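Local atomic coordinates of putative TetR-family transcriptional regulator (Bordetella parapertussis 12822, PDB entry 3CCY), a protein that probably binds cis-regulatory DNA through a helix-turn-helix domain and acts as a transcriptional regulator, most likely a repressor, of the TetR family. Residues A[109-112]-A[113-117]; A[119-122]-A[123-127]. One frame throughout, in Å; residues are numbered along the deposited sequence.

Contact 1: A[109-112]-A[113-117]; sequences HVVM and LTCLD
The imidazole of His109 is met obliquely by one methyl of Leu113: CD1 of Leu113 lies 3.5 Å from ND1 of His109 and equally far from its CE1, so the methyl sits against the ND1-CE1 bond. With CG of His109 turned anti to its main-chain N (chi1 -159°), the ring comes nearer to the following turn than its CB direction alone would bring it. One turn further on, the selenomethionine Met112 bends at chi2 and chi3 and lies alongside Leu116, pointing the same way. Its CE lies against the isopropyl end of Leu116, 3.8 Å from CD1 and slightly farther from CD2; Met112 is modelled in two conformers, so this contact, made by one of them, is less certain. Val111 adds a third pairing, CG1 to CB of Cys115 at 3.7 Å.

The backbone bonding becomes less regular along 113-115. Leu113 N binds His109 O almost straight (3.0 Å, 174° at the hydrogen), a regular i to i+4 bond. Thereafter Val111 O takes two amides, Cys115 N at 2.8 Å but bent to 138°, and Thr114 N in a weak i to i+3 bond, before the chain tightens into a 3-10 segment at Leu116. Val111 faces helices 15-29 and 58-81, whereas Leu116 faces helix 122-145. Segment 109-117 therefore joins the DNA-binding and C-terminal parts of the TetR fold largely through apolar side chains such as Val111 and Leu116, with its polar bonding across the turn carried by the backbone.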
loop_
_atom_site.group_PDB
_atom_site.type_symbol
_atom_site.label_atom_id
_atom_site.label_comp_id
_atom_site.label_asym_id
_atom_site.label_seq_id
_atom_site.Cartn_x
_atom_site.Cartn_y
_atom_site.Cartn_z
ATOM N N HIS A 109 3.748 -12.209 3.731
ATOM C CA HIS A 109 3.686 -11.168 2.680
ATOM C C HIS A 109 3.317 -9.799 3.277
ATOM O O HIS A 109 4.048 -8.814 3.142
ATOM C CB HIS A 109 2.648 -11.604 1.641
ATOM C CG HIS A 109 2.793 -10.966 0.293
ATOM N ND1 HIS A 109 2.133 -9.802 -0.057
ATOM C CD2 HIS A 109 3.480 -11.361 -0.810
ATOM C CE1 HIS A 109 2.421 -9.505 -1.317
ATOM N NE2 HIS A 109 3.229 -10.439 -1.800
ATOM N N VAL A 110 2.179 -9.739 3.962
ATOM C CA VAL A 110 1.767 -8.515 4.652
ATOM C C VAL A 110 2.906 -7.986 5.544
ATOM O O VAL A 110 3.237 -6.793 5.486
ATOM C CB VAL A 110 0.460 -8.713 5.483
ATOM C CG1 VAL A 110 0.127 -7.458 6.306
ATOM C CG2 VAL A 110 -0.703 -9.090 4.585
ATOM N N VAL A 111 3.525 -8.877 6.330
ATOM C CA VAL A 111 4.625 -8.484 7.240
ATOM C C VAL A 111 5.830 -7.865 6.467
ATOM O O VAL A 111 6.423 -6.884 6.942
ATOM C CB VAL A 111 5.032 -9.641 8.230
ATOM C CG1 VAL A 111 6.258 -9.274 9.038
ATOM C CG2 VAL A 111 3.903 -9.951 9.210
HETATM N N MSE A 112 6.171 -8.429 5.298
HETATM C CA MSE A 112 7.193 -7.831 4.443
HETATM C C MSE A 112 6.779 -6.402 4.071
HETATM O O MSE A 112 7.493 -5.442 4.396
HETATM C CB MSE A 112 7.442 -8.679 3.185
HETATM C CG MSE A 112 8.700 -8.295 2.368
HETATM SE SE MSE A 112 10.423 -8.454 3.325
HETATM C CE MSE A 112 10.552 -6.637 4.042
ATOM N N LEU A 113 5.604 -6.269 3.447
ATOM C CA LEU A 113 5.043 -4.986 2.989
ATOM C C LEU A 113 4.763 -3.971 4.088
ATOM O O LEU A 113 4.440 -2.831 3.784
ATOM C CB LEU A 113 3.758 -5.224 2.171
ATOM C CG LEU A 113 3.917 -6.128 0.936
ATOM C CD1 LEU A 113 2.615 -6.354 0.186
ATOM C CD2 LEU A 113 5.014 -5.601 -0.034
ATOM N N THR A 114 4.906 -4.357 5.353
ATOM C CA THR A 114 4.352 -3.555 6.458
ATOM C C THR A 114 5.267 -3.328 7.667
ATOM O O THR A 114 5.115 -2.329 8.375
ATOM C CB THR A 114 2.983 -4.166 6.927
ATOM O OG1 THR A 114 1.915 -3.623 6.137
ATOM C CG2 THR A 114 2.698 -3.923 8.421
ATOM N N CYS A 115 6.201 -4.250 7.913
ATOM C CA CYS A 115 6.898 -4.311 9.216
ATOM C C CYS A 115 8.408 -4.073 9.193
ATOM O O CYS A 115 9.060 -4.118 10.238
ATOM C CB CYS A 115 6.617 -5.648 9.898
ATOM S SG CYS A 115 5.050 -5.745 10.762
ATOM N N LEU A 116 8.959 -3.830 8.008
ATOM C CA LEU A 116 10.394 -3.632 7.846
ATOM C C LEU A 116 11.025 -2.597 8.805
ATOM O O LEU A 116 12.171 -2.765 9.225
ATOM C CB LEU A 116 10.713 -3.302 6.382
ATOM C CG LEU A 116 12.178 -3.328 5.947
ATOM C CD1 LEU A 116 12.844 -4.646 6.308
ATOM C CD2 LEU A 116 12.281 -3.081 4.466
ATOM N N ASP A 117 10.278 -1.550 9.167
ATOM C CA ASP A 117 10.827 -0.476 10.012
ATOM C C ASP A 117 11.065 -0.891 11.462
ATOM O O ASP A 117 11.901 -0.297 12.156
ATOM C CB ASP A 117 9.980 0.809 9.941
ATOM C CG ASP A 117 8.509 0.572 10.248
ATOM O OD1 ASP A 117 7.886 -0.297 9.585
ATOM O OD2 ASP A 117 7.968 1.279 11.133
#

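Contact 2: A[119-122]-A[123-127]; sequences LPED and QRKAL
Glu121 and Arg124 form a salt bridge, OE1 to NH2 at 2.7 Å, with the two side chains running alongside each other. The carboxylate stands 81° from the guanidinium plane, and OE1 lies over one face of that group, so this is a single-atom contact rather than a flat two-pronged pairing. On the same face lie the carbonyl oxygens of Leu119 and Pro120; this concentration of negative potential would be expected to steady the arginine's charge. NH1 of Arg124 has a second partner in Asp117. Lys125 NZ stays 4.3 Å from Glu121 OE2, too far for a salt bridge although the charges are opposite.

The first helical turn is marked by two backbone bonds, Lys125 N to Glu121 O at 3.1 Å and Ala126 N to Asp122 O at 3.0 Å. Here the loop after helix 87-115 passes into helix 122-145 of the TetR C-terminal domain; acidic residues at this N-terminal end would be expected to suit the helix dipole, although the Glu121 carboxylate is turned to Arg124.

Gln123 has CG between its main-chain N and carbonyl carbon (chi1 52°), which with a further bend at chi2 brings the amide over Pro120, CD to the proline CD at 3.6 Å. Its NE2 makes a weak bond to Asp122 OD2 (3.5 Å), while OE1 accepts from Arg63. On the buried side Leu119 and Leu127 cross nearly at right angles, CD1 to CD1 at 3.5 Å, against helix 58-81.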
loop_
_atom_site.group_PDB
_atom_site.type_symbol
_atom_site.label_atom_id
_atom_site.label_comp_id
_atom_site.label_asym_id
_atom_site.label_seq_id
_atom_site.Cartn_x
_atom_site.Cartn_y
_atom_site.Cartn_z
ATOM N N LEU A 119 12.663 -3.151 12.543
ATOM C CA LEU A 119 14.035 -3.642 12.669
ATOM C C LEU A 119 15.043 -2.508 12.937
ATOM O O LEU A 119 14.698 -1.335 12.755
ATOM C CB LEU A 119 14.419 -4.431 11.411
ATOM C CG LEU A 119 13.719 -5.786 11.268
ATOM C CD1 LEU A 119 14.128 -6.468 9.986
ATOM C CD2 LEU A 119 14.005 -6.686 12.482
ATOM N N PRO A 120 16.272 -2.851 13.407
ATOM C CA PRO A 120 17.410 -1.910 13.515
ATOM C C PRO A 120 17.804 -1.222 12.189
ATOM O O PRO A 120 16.928 -0.833 11.413
ATOM C CB PRO A 120 18.558 -2.799 14.022
ATOM C CG PRO A 120 17.895 -3.933 14.696
ATOM C CD PRO A 120 16.626 -4.184 13.936
ATOM N N GLU A 121 19.103 -1.060 11.940
ATOM C CA GLU A 121 19.554 -0.357 10.737
ATOM C C GLU A 121 20.297 -1.227 9.741
ATOM O O GLU A 121 20.024 -1.166 8.543
ATOM C CB GLU A 121 20.371 0.894 11.081
ATOM C CG GLU A 121 19.512 2.101 11.458
ATOM C CD GLU A 121 18.291 2.269 10.554
ATOM O OE1 GLU A 121 17.160 2.038 11.040
ATOM O OE2 GLU A 121 18.463 2.617 9.361
ATOM N N ASP A 122 21.231 -2.032 10.237
ATOM C CA ASP A 122 22.029 -2.911 9.380
ATOM C C ASP A 122 21.189 -3.994 8.677
ATOM O O ASP A 122 21.367 -4.250 7.479
ATOM C CB ASP A 122 23.202 -3.534 10.162
ATOM C CG ASP A 122 22.801 -4.026 11.557
ATOM O OD1 ASP A 122 22.653 -3.185 12.477
ATOM O OD2 ASP A 122 22.654 -5.259 11.738
ATOM N N GLN A 123 20.275 -4.616 9.422
ATOM C CA GLN A 123 19.461 -5.705 8.878
ATOM C C GLN A 123 18.291 -5.168 8.068
ATOM O O GLN A 123 17.839 -5.809 7.119
ATOM C CB GLN A 123 19.011 -6.693 9.971
ATOM C CG GLN A 123 18.322 -6.072 11.184
ATOM C CD GLN A 123 18.582 -6.843 12.466
ATOM O OE1 GLN A 123 17.728 -7.593 12.939
ATOM N NE2 GLN A 123 19.768 -6.661 13.040
ATOM N N ARG A 124 17.817 -3.982 8.440
ATOM C CA ARG A 124 16.799 -3.280 7.671
ATOM C C ARG A 124 17.339 -3.065 6.266
ATOM O O ARG A 124 16.656 -3.340 5.287
ATOM C CB ARG A 124 16.500 -1.933 8.305
ATOM C CG ARG A 124 15.110 -1.424 8.129
ATOM C CD ARG A 124 15.106 0.067 8.340
ATOM N NE ARG A 124 14.076 0.495 9.280
ATOM C CZ ARG A 124 14.025 1.703 9.839
ATOM N NH1 ARG A 124 13.046 2.003 10.687
ATOM N NH2 ARG A 124 14.955 2.618 9.565
ATOM N N LYS A 125 18.583 -2.603 6.183
ATOM C CA LYS A 125 19.184 -2.247 4.904
ATOM C C LYS A 125 19.661 -3.439 4.086
ATOM O O LYS A 125 19.706 -3.363 2.857
ATOM C CB LYS A 125 20.305 -1.228 5.095
ATOM C CG LYS A 125 19.788 0.178 5.400
ATOM C CD LYS A 125 20.928 1.127 5.720
ATOM C CE LYS A 125 20.428 2.564 5.883
ATOM N NZ LYS A 125 21.522 3.417 6.424
ATOM N N ALA A 126 20.033 -4.526 4.761
ATOM C CA ALA A 126 20.245 -5.802 4.082
ATOM C C ALA A 126 18.947 -6.274 3.409
ATOM O O ALA A 126 18.974 -6.762 2.280
ATOM C CB ALA A 126 20.754 -6.848 5.053
ATOM N N LEU A 127 17.821 -6.119 4.107
ATOM C CA LEU A 127 16.504 -6.503 3.571
ATOM C C LEU A 127 15.992 -5.505 2.550
ATOM O O LEU A 127 15.385 -5.897 1.568
ATOM C CB LEU A 127 15.476 -6.713 4.689
ATOM C CG LEU A 127 15.712 -7.976 5.528
ATOM C CD1 LEU A 127 15.086 -7.837 6.896
ATOM C CD2 LEU A 127 15.168 -9.205 4.805
#

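In the fold
Contacts 1 and 2 follow one another along the chain, the first in the C-terminal part of helix 87-115 and the residues after it, the second at the start of helix 122-145, with centres 13 Å apart. They also touch directly: Arg124 NH1 lies 3.0 Å from Asp117 O, a probable hydrogen bond, and Leu116 CD1 packs 3.7 Å from Leu127 CB. The guanidinium of contact 2 thus reaches back to the 3-10 segment of contact 1, tying the two together across the connecting loop. The centre of contact 1, which is buried, is about 8 Å from the centre of the chain, and that of contact 2 about 17 Å. Both meet helix 58-81, and Leu62 touches Val111 as well as Leu119.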